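Local coordinates for type IV secretion protein Dot (Legionella pneumophila, PDB 6KS5) that acts as a deubiquitinase that regulates the association of polyubiquitin molecules with the Legionella phagosome, at residues 128-131 against 132-136; 32-35 against 36-40; 63-66 against 67-71. All coordinates share one frame; numbering follows the deposited sequence.

Contact 1: 128-131 against 132-136; sequences KGVF and SAFKN
With chi1 at -178°, Val-130 turns CG1 to the side of CB opposite its own backbone N, and chi1 of -83° in Phe-134 swings that ring back along the helix; together the two torsions set a valine methyl over an aromatic face. CG1 of Val-130 lies 3.6 Å from the centroid of the Phe-134 ring and only 9° off the ring normal, which identifies a CH-pi contact over the centre of the ring. The two side chains run side by side and point the same way, as expected for residues one helical turn apart. Backbone i+4 hydrogen bonds confirm this spacing. Ala-133 N donates to Gly-129 O at 2.8 Å, and Phe-134 N does the same to Val-130 O. The third, from Lys-135 N to Phe-131 O, is longer at 3.2 Å, its donor sitting above the carbonyl plane. The aliphatic chain of Lys-135 passes beside the same oxygen, with CE 4.4 Å from Phe-131 CB. Ser-132 OG turns back to Gly-126 O ahead of the helix. Ile-197 of helix 193-214 touches both Phe-131 and Phe-134, while Leu-157 of helix 155-160 packs on Ala-133 and Phe-134. The pattern is that of the first turn of an alpha-helix, here 130-140, with Gly-129 as N-cap and an i to i+4 aliphatic-aromatic pair on its buried side.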
ATOM      1  N   LYS A 128      16.489   2.424  -8.423  1.00 76.65           N
ATOM      2  CA  LYS A 128      15.270   2.977  -7.843  1.00 75.61           C
ATOM      3  C   LYS A 128      15.357   3.096  -6.324  1.00 72.57           C
ATOM      4  O   LYS A 128      14.328   3.229  -5.656  1.00 71.22           O
ATOM      5  CB  LYS A 128      14.063   2.126  -8.246  1.00 73.46           C
ATOM      6  N   GLY A 129      16.566   3.076  -5.766  1.00 74.21           N
ATOM      7  CA  GLY A 129      16.741   3.177  -4.335  1.00 72.75           C
ATOM      8  C   GLY A 129      16.573   4.596  -3.824  1.00 70.43           C
ATOM      9  O   GLY A 129      16.256   5.533  -4.557  1.00 69.76           O
ATOM     10  N   VAL A 130      16.789   4.743  -2.513  1.00 72.64           N
ATOM     11  CA  VAL A 130      16.651   6.051  -1.876  1.00 69.40           C
ATOM     12  C   VAL A 130      17.749   6.997  -2.348  1.00 70.44           C
ATOM     13  O   VAL A 130      17.505   8.191  -2.561  1.00 68.95           O
ATOM     14  CB  VAL A 130      16.645   5.899  -0.343  1.00 67.25           C
ATOM     15  CG1 VAL A 130      16.453   7.252   0.330  1.00 65.73           C
ATOM     16  CG2 VAL A 130      15.545   4.935   0.084  1.00 66.34           C
ATOM     17  N   PHE A 131      18.970   6.483  -2.518  1.00 69.16           N
ATOM     18  CA  PHE A 131      20.058   7.295  -3.052  1.00 69.75           C
ATOM     19  C   PHE A 131      19.677   7.917  -4.389  1.00 68.68           C
ATOM     20  O   PHE A 131      19.956   9.094  -4.643  1.00 69.22           O
ATOM     21  CB  PHE A 131      21.318   6.449  -3.214  1.00 71.09           C
ATOM     22  CG  PHE A 131      22.033   6.169  -1.932  1.00 72.96           C
ATOM     23  CD1 PHE A 131      21.975   7.066  -0.879  1.00 75.12           C
ATOM     24  CD2 PHE A 131      22.771   5.006  -1.783  1.00 74.29           C
ATOM     25  CE1 PHE A 131      22.642   6.806   0.302  1.00 77.28           C
ATOM     26  CE2 PHE A 131      23.442   4.740  -0.608  1.00 76.72           C
ATOM     27  CZ  PHE A 131      23.378   5.642   0.441  1.00 77.66           C
ATOM     28  N   SER A 132      19.053   7.132  -5.270  1.00 67.59           N
ATOM     29  CA  SER A 132      18.666   7.668  -6.569  1.00 66.91           C
ATOM     30  C   SER A 132      17.434   8.553  -6.457  1.00 64.90           C
ATOM     31  O   SER A 132      17.371   9.616  -7.085  1.00 64.07           O
ATOM     32  CB  SER A 132      18.439   6.526  -7.564  1.00 68.45           C
ATOM     33  OG  SER A 132      19.561   5.662  -7.582  1.00 69.64           O
ATOM     34  N   ALA A 133      16.444   8.133  -5.670  1.00 68.32           N
ATOM     35  CA  ALA A 133      15.218   8.914  -5.556  1.00 66.21           C
ATOM     36  C   ALA A 133      15.493  10.278  -4.946  1.00 65.94           C
ATOM     37  O   ALA A 133      14.947  11.292  -5.399  1.00 66.05           O
ATOM     38  CB  ALA A 133      14.179   8.157  -4.726  1.00 63.92           C
ATOM     39  N   PHE A 134      16.353  10.327  -3.926  1.00 64.37           N
ATOM     40  CA  PHE A 134      16.664  11.597  -3.282  1.00 64.24           C
ATOM     41  C   PHE A 134      17.475  12.492  -4.204  1.00 64.31           C
ATOM     42  O   PHE A 134      17.140  13.667  -4.399  1.00 64.32           O
ATOM     43  CB  PHE A 134      17.413  11.350  -1.977  1.00 66.00           C
ATOM     44  CG  PHE A 134      16.516  11.026  -0.815  1.00 66.06           C
ATOM     45  CD1 PHE A 134      15.237  10.535  -1.022  1.00 62.69           C
ATOM     46  CD2 PHE A 134      16.952  11.215   0.481  1.00 69.08           C
ATOM     47  CE1 PHE A 134      14.414  10.235   0.040  1.00 61.09           C
ATOM     48  CE2 PHE A 134      16.135  10.922   1.548  1.00 68.02           C
ATOM     49  CZ  PHE A 134      14.866  10.429   1.328  1.00 63.94           C
ATOM     50  N   LYS A 135      18.549  11.956  -4.781  1.00 64.86           N
ATOM     51  CA  LYS A 135      19.329  12.735  -5.733  1.00 66.44           C
ATOM     52  C   LYS A 135      18.447  13.264  -6.855  1.00 67.43           C
ATOM     53  O   LYS A 135      18.515  14.452  -7.201  1.00 68.17           O
ATOM     54  CB  LYS A 135      20.468  11.884  -6.288  1.00 67.27           C
ATOM     55  CG  LYS A 135      21.602  11.679  -5.301  1.00 68.91           C
ATOM     56  CD  LYS A 135      22.758  10.938  -5.933  1.00 70.20           C
ATOM     57  CE  LYS A 135      23.319   9.898  -4.981  1.00 72.18           C
ATOM     58  NZ  LYS A 135      24.483   9.192  -5.580  1.00 72.63           N
ATOM     59  N   ASN A 136      17.593  12.404  -7.415  1.00 69.34           N
ATOM     60  CA  ASN A 136      16.629  12.859  -8.409  1.00 69.22           C
ATOM     61  C   ASN A 136      15.749  13.967  -7.854  1.00 67.93           C
ATOM     62  O   ASN A 136      15.452  14.940  -8.554  1.00 68.13           O
ATOM     63  CB  ASN A 136      15.763  11.694  -8.883  1.00 70.10           C
ATOM     64  CG  ASN A 136      16.509  10.745  -9.783  1.00 70.90           C
ATOM     65  OD1 ASN A 136      17.540  11.098 -10.348  1.00 71.87           O
ATOM     66  ND2 ASN A 136      15.990   9.531  -9.926  1.00 71.70           N
TER

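Contact 2: 32-35 against 36-40; sequences HNFA and LYLLT
Helix 29-40, which begins at Cys-29 and lies against the strand 272-273 side of the mixed sheet, brings Phe-34 against Tyr-37 and Leu-38 on one flank. In a deubiquitinase, this is probably the helix that packs on the central sheet of a papain-like (OTU-type) fold. Phe-34 has CG opposite its backbone N (chi1 -173°), which holds the ring out from the helix, where Tyr-37 and Leu-38, three and four residues on, can reach it. Leu-38 covers one ring face: its CG stands 4.2 Å from the Phe-34 centroid, 16° off the normal and displaced toward the rim, and its CD1 is 3.9 Å from Phe-34 CE2. Tyr-37 CD2 approaches Phe-34 CD1 at 4.2 Å, the two side chains crossing at a slant. In the backbone of the same turn, Leu-36 N donates to His-32 O at 3.0 Å in an almost straight bond (175°). Further on, Leu-38 N bonds to Phe-34 O at 3.1 Å and also, weakly, to Ala-35 O. Outside the helix, Tyr-37 stacks on Phe-260 and bonds through OH to Pro-258 O, while Asn-33 ND2 is shared by Cys-29 O and Tyr-271 O. Leu-36 O accepts both Thr-40 N, at 2.8 Å, and Thr-40 OG1, at 2.6 Å. A buried hydroxyl is thus satisfied by the helix's own backbone, whereas the Phe-34 and Leu-38 side chains meet through carbon alone.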
ATOM      1  N   HIS A  32      -6.439  -5.328  -1.593  1.00 84.57           N
ATOM      2  CA  HIS A  32      -7.592  -6.126  -1.986  1.00 85.87           C
ATOM      3  C   HIS A  32      -7.189  -7.187  -3.004  1.00 86.82           C
ATOM      4  O   HIS A  32      -7.646  -8.331  -2.923  1.00 87.61           O
ATOM      5  CB  HIS A  32      -8.697  -5.223  -2.537  1.00 84.67           C
ATOM      6  CG  HIS A  32      -9.244  -4.250  -1.539  1.00 83.17           C
ATOM      7  ND1 HIS A  32      -9.929  -3.111  -1.908  1.00 82.25           N
ATOM      8  CD2 HIS A  32      -9.203  -4.239  -0.185  1.00 82.71           C
ATOM      9  CE1 HIS A  32     -10.286  -2.442  -0.826  1.00 81.24           C
ATOM     10  NE2 HIS A  32      -9.857  -3.104   0.233  1.00 81.78           N
ATOM     11  N   ASN A  33      -6.321  -6.830  -3.960  1.00 84.62           N
ATOM     12  CA  ASN A  33      -5.778  -7.816  -4.895  1.00 85.55           C
ATOM     13  C   ASN A  33      -5.016  -8.913  -4.159  1.00 87.71           C
ATOM     14  O   ASN A  33      -5.205 -10.106  -4.425  1.00 89.33           O
ATOM     15  CB  ASN A  33      -4.856  -7.134  -5.910  1.00 84.57           C
ATOM     16  CG  ASN A  33      -5.607  -6.510  -7.068  1.00 84.48           C
ATOM     17  OD1 ASN A  33      -5.531  -6.989  -8.197  1.00 83.25           O
ATOM     18  ND2 ASN A  33      -6.310  -5.416  -6.801  1.00 84.10           N
ATOM     19  N   PHE A  34      -4.126  -8.523  -3.243  1.00 84.50           N
ATOM     20  CA  PHE A  34      -3.399  -9.518  -2.464  1.00 85.71           C
ATOM     21  C   PHE A  34      -4.336 -10.321  -1.576  1.00 87.08           C
ATOM     22  O   PHE A  34      -4.111 -11.517  -1.356  1.00 88.53           O
ATOM     23  CB  PHE A  34      -2.324  -8.842  -1.613  1.00 84.77           C
ATOM     24  CG  PHE A  34      -1.417  -9.806  -0.907  1.00 87.03           C
ATOM     25  CD1 PHE A  34      -0.785 -10.816  -1.610  1.00 88.42           C
ATOM     26  CD2 PHE A  34      -1.193  -9.701   0.459  1.00 86.37           C
ATOM     27  CE1 PHE A  34       0.052 -11.707  -0.970  1.00 90.73           C
ATOM     28  CE2 PHE A  34      -0.356 -10.590   1.108  1.00 88.41           C
ATOM     29  CZ  PHE A  34       0.267 -11.595   0.389  1.00 91.06           C
ATOM     30  N   ALA A  35      -5.394  -9.684  -1.070  1.00 89.26           N
ATOM     31  CA  ALA A  35      -6.340 -10.380  -0.209  1.00 89.06           C
ATOM     32  C   ALA A  35      -7.028 -11.512  -0.959  1.00 90.63           C
ATOM     33  O   ALA A  35      -6.947 -12.678  -0.559  1.00 92.27           O
ATOM     34  CB  ALA A  35      -7.365  -9.393   0.349  1.00 86.97           C
ATOM     35  N   LEU A  36      -7.702 -11.190  -2.067  1.00 90.04           N
ATOM     36  CA  LEU A  36      -8.441 -12.230  -2.773  1.00 90.62           C
ATOM     37  C   LEU A  36      -7.512 -13.240  -3.435  1.00 92.89           C
ATOM     38  O   LEU A  36      -7.938 -14.370  -3.693  1.00 94.35           O
ATOM     39  CB  LEU A  36      -9.408 -11.614  -3.793  1.00 88.98           C
ATOM     40  CG  LEU A  36      -9.037 -10.425  -4.679  1.00 86.54           C
ATOM     41  CD1 LEU A  36      -7.961 -10.781  -5.700  1.00 87.05           C
ATOM     42  CD2 LEU A  36     -10.282  -9.853  -5.352  1.00 85.01           C
ATOM     43  N   TYR A  37      -6.252 -12.875  -3.686  1.00 91.25           N
ATOM     44  CA  TYR A  37      -5.272 -13.872  -4.101  1.00 92.13           C
ATOM     45  C   TYR A  37      -5.016 -14.891  -2.999  1.00 93.29           C
ATOM     46  O   TYR A  37      -4.818 -16.078  -3.282  1.00 94.91           O
ATOM     47  CB  TYR A  37      -3.960 -13.196  -4.500  1.00 91.68           C
ATOM     48  CG  TYR A  37      -2.801 -14.157  -4.644  1.00 92.90           C
ATOM     49  CD1 TYR A  37      -2.660 -14.939  -5.782  1.00 92.77           C
ATOM     50  CD2 TYR A  37      -1.848 -14.285  -3.640  1.00 94.42           C
ATOM     51  CE1 TYR A  37      -1.602 -15.821  -5.920  1.00 94.19           C
ATOM     52  CE2 TYR A  37      -0.787 -15.166  -3.767  1.00 95.65           C
ATOM     53  CZ  TYR A  37      -0.669 -15.932  -4.910  1.00 95.42           C
ATOM     54  OH  TYR A  37       0.385 -16.810  -5.044  1.00 96.12           O
ATOM     55  N   LEU A  38      -5.011 -14.449  -1.742  1.00 95.54           N
ATOM     56  CA  LEU A  38      -4.799 -15.356  -0.625  1.00 96.47           C
ATOM     57  C   LEU A  38      -6.022 -16.211  -0.342  1.00 97.38           C
ATOM     58  O   LEU A  38      -5.888 -17.287   0.251  1.00 98.17           O
ATOM     59  CB  LEU A  38      -4.427 -14.565   0.632  1.00 95.88           C
ATOM     60  CG  LEU A  38      -3.006 -14.006   0.707  1.00 96.47           C
ATOM     61  CD1 LEU A  38      -2.762 -13.432   2.089  1.00 96.51           C
ATOM     62  CD2 LEU A  38      -1.989 -15.082   0.380  1.00 98.40           C
ATOM     63  N   LEU A  39      -7.205 -15.757  -0.751  1.00100.55           N
ATOM     64  CA  LEU A  39      -8.449 -16.469  -0.486  1.00 99.86           C
ATOM     65  C   LEU A  39      -8.898 -17.362  -1.631  1.00 99.58           C
ATOM     66  O   LEU A  39      -9.540 -18.390  -1.379  1.00101.40           O
ATOM     67  CB  LEU A  39      -9.570 -15.474  -0.166  1.00 98.57           C
ATOM     68  CG  LEU A  39      -9.364 -14.574   1.050  1.00 97.45           C
ATOM     69  CD1 LEU A  39     -10.655 -13.845   1.395  1.00 95.86           C
ATOM     70  CD2 LEU A  39      -8.881 -15.405   2.222  1.00 99.04           C
ATOM     71  N   THR A  40      -8.591 -16.999  -2.879  1.00103.98           N
ATOM     72  CA  THR A  40      -9.076 -17.781  -4.014  1.00104.51           C
ATOM     73  C   THR A  40      -8.431 -19.159  -4.050  1.00105.98           C
ATOM     74  O   THR A  40      -9.114 -20.169  -4.255  1.00107.34           O
ATOM     75  CB  THR A  40      -8.821 -17.039  -5.328  1.00103.57           C
ATOM     76  OG1 THR A  40      -7.567 -16.350  -5.258  1.00102.83           O
ATOM     77  CG2 THR A  40      -9.937 -16.041  -5.620  1.00103.36           C
TER

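Contact 3: 63-66 against 67-71; sequences EQLF and EFFHN
Leu-65 O is gripped by two backbone donors, Phe-68 N at 3.2 Å and Phe-69 N at 3.3 Å. The paired i+3 and i+4 bonds carry helix-like turning from helix 61-65 into the residues that follow. The two donors use the oxygen differently: Phe-69 N approaches almost in line with the carbonyl bond, whereas Phe-68 N stands 57° out of the carbonyl plane. On the inner side, Leu-65 CD2 comes to 4.3 Å from Phe-69 CE2, a loose apolar contact. Leu-334 of helix 326-334 touches both of these residues, and helix 95-112 adds Phe-103 against Leu-65 and Ile-100 against Phe-69. Phe-66 points elsewhere, its ring meeting that of Phe-52 with planes at about 90°. Toward the outer side, the ring of Phe-68 reaches back along the turn, with CE2 3.7 Å from Gln-64 O. Glu-67, whose chi1 of 72° sets CG between its backbone N and carbonyl carbon, lays its aliphatic part against that ring, with CG 3.6 Å above the plane of the Phe-68 ring and over its centre.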
ATOM      1  N   GLU A  63      -6.612  -1.991  14.750  1.00 90.84           N
ATOM      2  CA  GLU A  63      -6.903  -2.243  16.153  1.00 90.23           C
ATOM      3  C   GLU A  63      -8.377  -2.044  16.476  1.00 89.85           C
ATOM      4  O   GLU A  63      -8.861  -2.604  17.466  1.00 90.35           O
ATOM      5  CB  GLU A  63      -6.021  -1.355  17.033  1.00 89.99           C
ATOM      6  CG  GLU A  63      -4.541  -1.706  16.933  1.00 92.41           C
ATOM      7  CD  GLU A  63      -3.676  -0.855  17.831  1.00 92.07           C
ATOM      8  OE1 GLU A  63      -2.433  -0.941  17.720  1.00 92.09           O
ATOM      9  OE2 GLU A  63      -4.243  -0.104  18.653  1.00 91.34           O
ATOM     10  N   GLN A  64      -9.105  -1.287  15.654  1.00 87.27           N
ATOM     11  CA  GLN A  64     -10.544  -1.172  15.846  1.00 87.10           C
ATOM     12  C   GLN A  64     -11.283  -2.408  15.348  1.00 90.09           C
ATOM     13  O   GLN A  64     -12.323  -2.767  15.908  1.00 91.63           O
ATOM     14  CB  GLN A  64     -11.075   0.076  15.140  1.00 84.98           C
ATOM     15  CG  GLN A  64     -10.604   1.371  15.762  1.00 83.51           C
ATOM     16  CD  GLN A  64     -11.239   2.584  15.125  1.00 84.10           C
ATOM     17  OE1 GLN A  64     -10.551   3.535  14.749  1.00 83.89           O
ATOM     18  NE2 GLN A  64     -12.561   2.560  14.997  1.00 84.92           N
ATOM     19  N   LEU A  65     -10.767  -3.068  14.312  1.00 88.79           N
ATOM     20  CA  LEU A  65     -11.389  -4.282  13.798  1.00 90.79           C
ATOM     21  C   LEU A  65     -11.009  -5.527  14.590  1.00 91.21           C
ATOM     22  O   LEU A  65     -11.605  -6.588  14.367  1.00 93.04           O
ATOM     23  CB  LEU A  65     -11.023  -4.491  12.323  1.00 91.65           C
ATOM     24  CG  LEU A  65     -11.594  -3.524  11.284  1.00 90.58           C
ATOM     25  CD1 LEU A  65     -10.688  -3.462  10.067  1.00 91.90           C
ATOM     26  CD2 LEU A  65     -13.010  -3.920  10.886  1.00 91.00           C
ATOM     27  N   PHE A  66     -10.039  -5.431  15.502  1.00 94.90           N
ATOM     28  CA  PHE A  66      -9.610  -6.602  16.260  1.00 95.83           C
ATOM     29  C   PHE A  66     -10.681  -7.104  17.216  1.00 96.57           C
ATOM     30  O   PHE A  66     -10.595  -8.246  17.678  1.00 97.80           O
ATOM     31  CB  PHE A  66      -8.333  -6.291  17.041  1.00 94.67           C
ATOM     32  CG  PHE A  66      -7.087  -6.330  16.205  1.00 95.24           C
ATOM     33  CD1 PHE A  66      -7.052  -7.055  15.023  1.00 97.23           C
ATOM     34  CD2 PHE A  66      -5.951  -5.644  16.600  1.00 94.74           C
ATOM     35  CE1 PHE A  66      -5.908  -7.092  14.250  1.00 98.76           C
ATOM     36  CE2 PHE A  66      -4.801  -5.676  15.830  1.00 95.98           C
ATOM     37  CZ  PHE A  66      -4.780  -6.403  14.654  1.00 97.72           C
ATOM     38  N   GLU A  67     -11.679  -6.283  17.535  1.00 99.52           N
ATOM     39  CA  GLU A  67     -12.732  -6.727  18.436  1.00100.32           C
ATOM     40  C   GLU A  67     -13.828  -7.516  17.729  1.00102.27           C
ATOM     41  O   GLU A  67     -14.721  -8.041  18.402  1.00103.09           O
ATOM     42  CB  GLU A  67     -13.333  -5.528  19.176  1.00 99.31           C
ATOM     43  CG  GLU A  67     -14.193  -4.610  18.326  1.00 99.93           C
ATOM     44  CD  GLU A  67     -15.015  -3.656  19.175  1.00 99.85           C
ATOM     45  OE1 GLU A  67     -16.253  -3.828  19.239  1.00101.11           O
ATOM     46  OE2 GLU A  67     -14.419  -2.743  19.791  1.00 98.56           O
ATOM     47  N   PHE A  68     -13.783  -7.622  16.399  1.00 96.13           N
ATOM     48  CA  PHE A  68     -14.714  -8.466  15.666  1.00 98.64           C
ATOM     49  C   PHE A  68     -14.062  -9.686  15.037  1.00100.47           C
ATOM     50  O   PHE A  68     -14.757 -10.673  14.777  1.00102.21           O
ATOM     51  CB  PHE A  68     -15.420  -7.659  14.565  1.00 99.19           C
ATOM     52  CG  PHE A  68     -15.923  -6.325  15.027  1.00 98.00           C
ATOM     53  CD1 PHE A  68     -17.050  -6.235  15.827  1.00 98.30           C
ATOM     54  CD2 PHE A  68     -15.269  -5.160  14.662  1.00 96.60           C
ATOM     55  CE1 PHE A  68     -17.513  -5.008  16.256  1.00 97.09           C
ATOM     56  CE2 PHE A  68     -15.729  -3.931  15.086  1.00 95.41           C
ATOM     57  CZ  PHE A  68     -16.850  -3.854  15.885  1.00 95.50           C
ATOM     58  N   PHE A  69     -12.755  -9.647  14.791  1.00 97.87           N
ATOM     59  CA  PHE A  69     -12.028 -10.763  14.205  1.00 99.61           C
ATOM     60  C   PHE A  69     -10.823 -11.071  15.078  1.00 99.39           C
ATOM     61  O   PHE A  69     -10.035 -10.174  15.393  1.00 97.82           O
ATOM     62  CB  PHE A  69     -11.577 -10.450  12.771  1.00 99.75           C
ATOM     63  CG  PHE A  69     -12.678  -9.939  11.879  1.00100.23           C
ATOM     64  CD1 PHE A  69     -13.563 -10.819  11.280  1.00102.33           C
ATOM     65  CD2 PHE A  69     -12.817  -8.583  11.629  1.00 98.89           C
ATOM     66  CE1 PHE A  69     -14.571 -10.356  10.457  1.00103.06           C
ATOM     67  CE2 PHE A  69     -13.826  -8.116  10.807  1.00 99.82           C
ATOM     68  CZ  PHE A  69     -14.704  -9.005  10.223  1.00101.94           C
ATOM     69  N   HIS A  70     -10.681 -12.335  15.467  1.00100.32           N
ATOM     70  CA  HIS A  70      -9.515 -12.782  16.218  1.00100.97           C
ATOM     71  C   HIS A  70      -8.809 -13.970  15.588  1.00102.78           C
ATOM     72  O   HIS A  70      -7.614 -14.162  15.850  1.00102.69           O
ATOM     73  CB  HIS A  70      -9.908 -13.144  17.658  1.00109.95           C
ATOM     74  N   ASN A  71      -9.492 -14.758  14.766  1.00103.36           N
ATOM     75  CA  ASN A  71      -8.949 -15.902  14.058  1.00105.74           C
ATOM     76  C   ASN A  71      -9.291 -15.783  12.583  1.00105.68           C
ATOM     77  O   ASN A  71     -10.312 -15.184  12.225  1.00105.33           O
ATOM     78  CB  ASN A  71      -9.512 -17.219  14.617  1.00116.57           C
TER

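Overall arrangement
Along the chain the order is contact 2, contact 3, contact 1, each local in sequence and none touching another. Contacts 2 and 3 have centres about 19 Å apart and belong to successive helices, 29-40 and 61-65. Both pack on helix 95-112, which thus links the sheet-side helix of contact 2 to the surface turn of contact 3. Contact 1 lies across the centre of the chain, with its centre about 31 Å from that of contact 2 and about 38 Å from that of contact 3. Its neighbours are helices 155-160 and 193-214. The placing of contact 2 beside the mixed sheet and of contact 1 among helices suggests that the two sides of the chain are built differently.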